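Local coordinates for protein glucosamine kinase (Streptacidiphilus jiangxiensis, PDB 6HWJ) that catalyses the magnesium- and ATP-dependent phosphorylation of D-glucosamine to D-glucosamine 6-phosphate, with weaker activity on glucose, at residues T104-V109 and R165-L170; V126-V131 and V185-G190. All blocks are in the same frame, centred on the assembly; numbering follows the deposited sequence.

How the contacts relate
Both contacts belong to the same antiparallel sheet, in which the neighbouring strands 166-172 and 179-186 carry one segment of each. Their centres lie about 11 Å apart, on the same side of the chain's centre. Along the chain the segments alternate: 104-109 comes first, then 126-131, 165-170 and 185-190. Contact 1 lays a loop over the start of strand 166-172, whereas contact 2 pairs strand 130-134 with the end of 179-186. They also touch each other, through a probable hydrogen bond from Ala-186 N to Arg-165 O (2.8 Å) and by packing of Val-109 on Cys-129. Contact 2 includes three residues inferred to bind ATP, and contact 1 flanks them.

Contact 1 (T104-V109 and R165-L170); sequences TGAAPV and RPWGLL
The indole of Trp-167 lies under the loop 104-109 and meets it along most of its length. At its root, Trp-167 CB touches the methyl CB of Ala-106 at 4.1 Å. The first torsion, chi1 -72°, sets CG beside the backbone N, and the ring then runs on beneath the loop backbone. Over one face of the Trp-167 indole sits Gly-105 O, 3.8 Å above the plane and over its centre, with Ala-106 CA on the same face nearer the rim. Farther out, Trp-167 CE3 packs on Ala-107 N at 3.7 Å, and Trp-167 CZ3 comes 3.2 Å from Ala-107 O, which approaches obliquely. CH2, at the far end, meets both methyls of Val-109, while Trp-167 CZ3 lies 3.8 Å from Val-109 CG2; the two side chains cross at about a right angle.

At the other end of the loop, Arg-165 bends at chi3 (-81°) and brings NH2 to Thr-104 O, a 2.9 Å hydrogen bond. The N-H...O angle is well off straight (135°), and the donor stands above the carbonyl plane. Thr-104 O also accepts from a water at 2.7 Å, which donates to Pro-166 O as well and so bridges the two backbones.

Trp-167 and Gly-168 both face Val-184 in a classic beta bulge. Strand 166-172 runs between 98-102 and 179-186, and the loop leaves strand 98-102 to cross the indole. Val-84 of helix 79-88 and Cys-129 also touch Trp-167, while helix 148-157 packs on Pro-166.

Contact 2 (V126-V131 and V185-G190); sequences VGECAV and VAYLPG
Val-131 and Val-185 hold each other by two backbone bonds, as an antiparallel hydrogen-bonded pair. Val-131 N gives to Val-185 O at 2.8 Å, and Val-185 N returns a 3.1 Å bond to Val-131 O. Beyond the non-hydrogen-bonded pair Ala-130 and Ala-186, Tyr-187 N donates to Cys-129 O at 3.0 Å; the N-H...O angle is almost straight (170°), yet the donor stands well above the carbonyl plane. Val-185 O also receives a CA-H contact from Ala-130.

Cys-129 and Ala-130 form a classic beta bulge opposite Val-126, whose carbonyl accepts from the N of both. The bulge lies at the turn between strands 123-126 and 130-134, beside Ala-186, Tyr-187 and Leu-188, which are inferred to bind ATP.

The first torsion of Tyr-187, chi1 179°, swings CG away from its own N and carries the ring to the 126-130 turn. Glu-128 O lies in plane at the ring edge, 3.6 Å from Tyr-187 CD2, while Val-131 CG2 packs against CD1 of the same ring at 3.7 Å. Glu-128 runs alongside the ring, its carboxylate turned 78° from the ring plane. Glu-128 OE1 forms a salt bridge with Arg-113, which also makes a weak hydrogen bond with Tyr-187 OH.

Contact 1 (T104-V109 and R165-L170)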
loop_
_atom_site.group_PDB
_atom_site.type_symbol
_atom_site.label_atom_id
_atom_site.label_comp_id
_atom_site.label_asym_id
_atom_site.label_seq_id
_atom_site.Cartn_x
_atom_site.Cartn_y
_atom_site.Cartn_z
ATOM N N THR A 104 21.564 -1.130 -6.158
ATOM C CA THR A 104 22.539 -2.194 -5.948
ATOM C C THR A 104 21.822 -3.523 -5.772
ATOM O O THR A 104 20.849 -3.627 -5.019
ATOM C CB THR A 104 23.395 -1.880 -4.728
ATOM O OG1 THR A 104 24.164 -0.698 -4.986
ATOM C CG2 THR A 104 24.335 -3.037 -4.418
ATOM N N GLY A 105 22.291 -4.540 -6.489
ATOM C CA GLY A 105 21.646 -5.835 -6.497
ATOM C C GLY A 105 20.905 -6.161 -7.780
ATOM O O GLY A 105 20.667 -7.344 -8.060
ATOM N N ALA A 106 20.514 -5.151 -8.560
ATOM C CA ALA A 106 19.971 -5.432 -9.879
ATOM C C ALA A 106 20.977 -6.268 -10.669
ATOM O O ALA A 106 22.179 -6.002 -10.649
ATOM C CB ALA A 106 19.649 -4.131 -10.615
ATOM N N ALA A 107 20.487 -7.300 -11.339
ATOM C CA ALA A 107 21.313 -8.152 -12.186
ATOM C C ALA A 107 20.504 -8.557 -13.407
ATOM O O ALA A 107 19.278 -8.711 -13.320
ATOM C CB ALA A 107 21.791 -9.412 -11.445
ATOM N N PRO A 108 21.164 -8.736 -14.563
ATOM C CA PRO A 108 20.445 -9.076 -15.801
ATOM C C PRO A 108 19.985 -10.532 -15.825
ATOM O O PRO A 108 20.370 -11.322 -16.697
ATOM C CB PRO A 108 21.496 -8.771 -16.882
ATOM C CG PRO A 108 22.828 -9.098 -16.196
ATOM C CD PRO A 108 22.636 -8.671 -14.755
ATOM N N VAL A 109 19.131 -10.899 -14.862
ATOM C CA VAL A 109 18.625 -12.276 -14.815
ATOM C C VAL A 109 17.617 -12.506 -15.935
ATOM O O VAL A 109 17.032 -11.565 -16.502
ATOM C CB VAL A 109 18.007 -12.596 -13.440
ATOM C CG1 VAL A 109 19.075 -12.515 -12.347
ATOM C CG2 VAL A 109 16.833 -11.665 -13.134
ATOM N N ARG A 165 14.074 -6.180 -1.568
ATOM C CA ARG A 165 15.147 -5.331 -2.043
ATOM C C ARG A 165 14.754 -4.714 -3.394
ATOM O O ARG A 165 14.372 -5.442 -4.312
ATOM C CB ARG A 165 16.451 -6.126 -2.197
ATOM C CG ARG A 165 17.614 -5.252 -2.673
ATOM C CD ARG A 165 18.676 -6.059 -3.393
ATOM N NE ARG A 165 19.588 -6.729 -2.473
ATOM C CZ ARG A 165 20.743 -6.224 -2.048
ATOM N NH1 ARG A 165 21.495 -6.924 -1.213
ATOM N NH2 ARG A 165 21.144 -5.026 -2.449
ATOM N N PRO A 166 14.828 -3.395 -3.544
ATOM C CA PRO A 166 14.556 -2.791 -4.850
ATOM C C PRO A 166 15.709 -3.028 -5.804
ATOM O O PRO A 166 16.876 -2.861 -5.442
ATOM C CB PRO A 166 14.385 -1.302 -4.529
ATOM C CG PRO A 166 15.246 -1.102 -3.344
ATOM C CD PRO A 166 15.139 -2.368 -2.522
ATOM N N TRP A 167 15.361 -3.426 -7.025
ATOM C CA TRP A 167 16.292 -3.536 -8.131
ATOM C C TRP A 167 16.242 -2.329 -9.051
ATOM O O TRP A 167 17.282 -1.857 -9.510
ATOM C CB TRP A 167 15.981 -4.785 -8.968
ATOM C CG TRP A 167 16.336 -6.094 -8.329
ATOM C CD1 TRP A 167 16.307 -6.401 -7.001
ATOM C CD2 TRP A 167 16.759 -7.282 -9.012
ATOM N NE1 TRP A 167 16.685 -7.703 -6.810
ATOM C CE2 TRP A 167 16.971 -8.271 -8.027
ATOM C CE3 TRP A 167 16.977 -7.604 -10.356
ATOM C CZ2 TRP A 167 17.382 -9.557 -8.342
ATOM C CZ3 TRP A 167 17.406 -8.882 -10.676
ATOM C CH2 TRP A 167 17.607 -9.846 -9.673
ATOM N N GLY A 168 15.040 -1.828 -9.346
ATOM C CA GLY A 168 14.938 -0.661 -10.191
ATOM C C GLY A 168 13.526 -0.131 -10.245
ATOM O O GLY A 168 12.558 -0.809 -9.873
ATOM N N LEU A 169 13.435 1.097 -10.740
ATOM C CA LEU A 169 12.183 1.782 -10.971
ATOM C C LEU A 169 12.220 2.450 -12.334
ATOM O O LEU A 169 13.227 3.068 -12.700
ATOM C CB LEU A 169 11.951 2.846 -9.895
ATOM C CG LEU A 169 11.859 2.324 -8.466
ATOM C CD1 LEU A 169 11.957 3.474 -7.484
ATOM C CD2 LEU A 169 10.566 1.548 -8.302
ATOM N N LEU A 170 11.122 2.336 -13.073
ATOM C CA LEU A 170 10.939 3.057 -14.328
ATOM C C LEU A 170 9.813 4.060 -14.140
ATOM O O LEU A 170 8.683 3.672 -13.811
ATOM C CB LEU A 170 10.609 2.112 -15.477
ATOM C CG LEU A 170 10.237 2.792 -16.797
ATOM C CD1 LEU A 170 11.412 3.646 -17.293
ATOM C CD2 LEU A 170 9.816 1.790 -17.856
HETATM O O HOH W 1 18.788 -2.508 -3.772
#

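Contact 2 (V126-V131 and V185-G190)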
loop_
_atom_site.group_PDB
_atom_site.type_symbol
_atom_site.label_atom_id
_atom_site.label_comp_id
_atom_site.label_asym_id
_atom_site.label_seq_id
_atom_site.Cartn_x
_atom_site.Cartn_y
_atom_site.Cartn_z
ATOM N N VAL A 126 11.069 -12.830 -12.811
ATOM C CA VAL A 126 12.217 -12.958 -13.705
ATOM C C VAL A 126 13.363 -13.602 -12.943
ATOM O O VAL A 126 13.640 -13.252 -11.787
ATOM C CB VAL A 126 12.632 -11.585 -14.284
ATOM C CG1 VAL A 126 13.638 -11.768 -15.418
ATOM C CG2 VAL A 126 11.422 -10.856 -14.806
ATOM N N GLY A 127 14.017 -14.566 -13.596
ATOM C CA GLY A 127 15.113 -15.296 -12.969
ATOM C C GLY A 127 14.753 -16.020 -11.695
ATOM O O GLY A 127 15.652 -16.392 -10.925
ATOM N N GLU A 128 13.459 -16.235 -11.445
ATOM C CA GLU A 128 12.981 -16.797 -10.179
ATOM C C GLU A 128 13.562 -16.069 -8.970
ATOM O O GLU A 128 13.656 -16.633 -7.881
ATOM C CB GLU A 128 13.285 -18.299 -10.099
ATOM C CG GLU A 128 12.555 -19.095 -11.192
ATOM C CD GLU A 128 11.050 -18.903 -11.144
ATOM O OE1 GLU A 128 10.492 -18.816 -10.030
ATOM O OE2 GLU A 128 10.418 -18.841 -12.222
ATOM N N CYS A 129 13.942 -14.794 -9.152
ATOM C CA CYS A 129 14.477 -14.026 -8.036
ATOM C C CYS A 129 14.097 -12.558 -8.064
ATOM O O CYS A 129 14.455 -11.850 -7.130
ATOM C CB CYS A 129 16.013 -14.172 -7.993
ATOM S SG CYS A 129 16.865 -13.578 -9.463
ATOM N N ALA A 130 13.376 -12.074 -9.061
ATOM C CA ALA A 130 12.904 -10.699 -9.086
ATOM C C ALA A 130 11.479 -10.676 -9.616
ATOM O O ALA A 130 11.036 -11.602 -10.303
ATOM C CB ALA A 130 13.797 -9.797 -9.948
ATOM N N VAL A 131 10.763 -9.600 -9.288
ATOM C CA VAL A 131 9.375 -9.416 -9.705
ATOM C C VAL A 131 9.276 -8.070 -10.410
ATOM O O VAL A 131 9.591 -7.026 -9.819
ATOM C CB VAL A 131 8.398 -9.452 -8.525
ATOM C CG1 VAL A 131 6.966 -9.337 -9.034
ATOM C CG2 VAL A 131 8.603 -10.716 -7.712
ATOM N N VAL A 185 11.583 -5.533 -7.889
ATOM C CA VAL A 185 12.007 -5.782 -6.522
ATOM C C VAL A 185 12.298 -7.272 -6.369
ATOM O O VAL A 185 11.893 -8.101 -7.187
ATOM C CB VAL A 185 10.955 -5.335 -5.476
ATOM C CG1 VAL A 185 10.570 -3.880 -5.672
ATOM C CG2 VAL A 185 9.730 -6.250 -5.585
ATOM N N ALA A 186 12.966 -7.607 -5.267
ATOM C CA ALA A 186 13.320 -8.985 -4.998
ATOM C C ALA A 186 12.065 -9.825 -4.834
ATOM O O ALA A 186 11.036 -9.351 -4.333
ATOM C CB ALA A 186 14.178 -9.081 -3.738
ATOM N N TYR A 187 12.140 -11.058 -5.314
ATOM C CA TYR A 187 11.088 -12.056 -5.154
ATOM C C TYR A 187 11.327 -12.811 -3.849
ATOM O O TYR A 187 12.440 -13.261 -3.594
ATOM C CB TYR A 187 11.127 -13.022 -6.349
ATOM C CG TYR A 187 10.118 -14.154 -6.336
ATOM C CD1 TYR A 187 8.798 -13.928 -5.986
ATOM C CD2 TYR A 187 10.488 -15.438 -6.719
ATOM C CE1 TYR A 187 7.874 -14.959 -6.003
ATOM C CE2 TYR A 187 9.572 -16.472 -6.741
ATOM C CZ TYR A 187 8.267 -16.225 -6.385
ATOM O OH TYR A 187 7.345 -17.245 -6.396
ATOM N N LEU A 188 10.273 -12.958 -3.046
ATOM C CA LEU A 188 10.338 -13.610 -1.739
ATOM C C LEU A 188 9.387 -14.798 -1.742
ATOM O O LEU A 188 8.293 -14.723 -1.168
ATOM C CB LEU A 188 9.985 -12.609 -0.639
ATOM C CG LEU A 188 10.817 -11.313 -0.610
ATOM C CD1 LEU A 188 10.415 -10.435 0.556
ATOM C CD2 LEU A 188 12.292 -11.629 -0.518
ATOM N N PRO A 189 9.784 -15.926 -2.343
ATOM C CA PRO A 189 8.809 -17.012 -2.566
ATOM C C PRO A 189 8.267 -17.623 -1.282
ATOM O O PRO A 189 7.089 -17.996 -1.235
ATOM C CB PRO A 189 9.607 -18.046 -3.392
ATOM C CG PRO A 189 11.041 -17.796 -3.042
ATOM C CD PRO A 189 11.144 -16.287 -2.789
ATOM N N GLY A 190 9.075 -17.722 -0.243
ATOM C CA GLY A 190 8.620 -18.346 0.992
ATOM C C GLY A 190 8.140 -17.382 2.056
ATOM O O GLY A 190 8.464 -17.556 3.237
#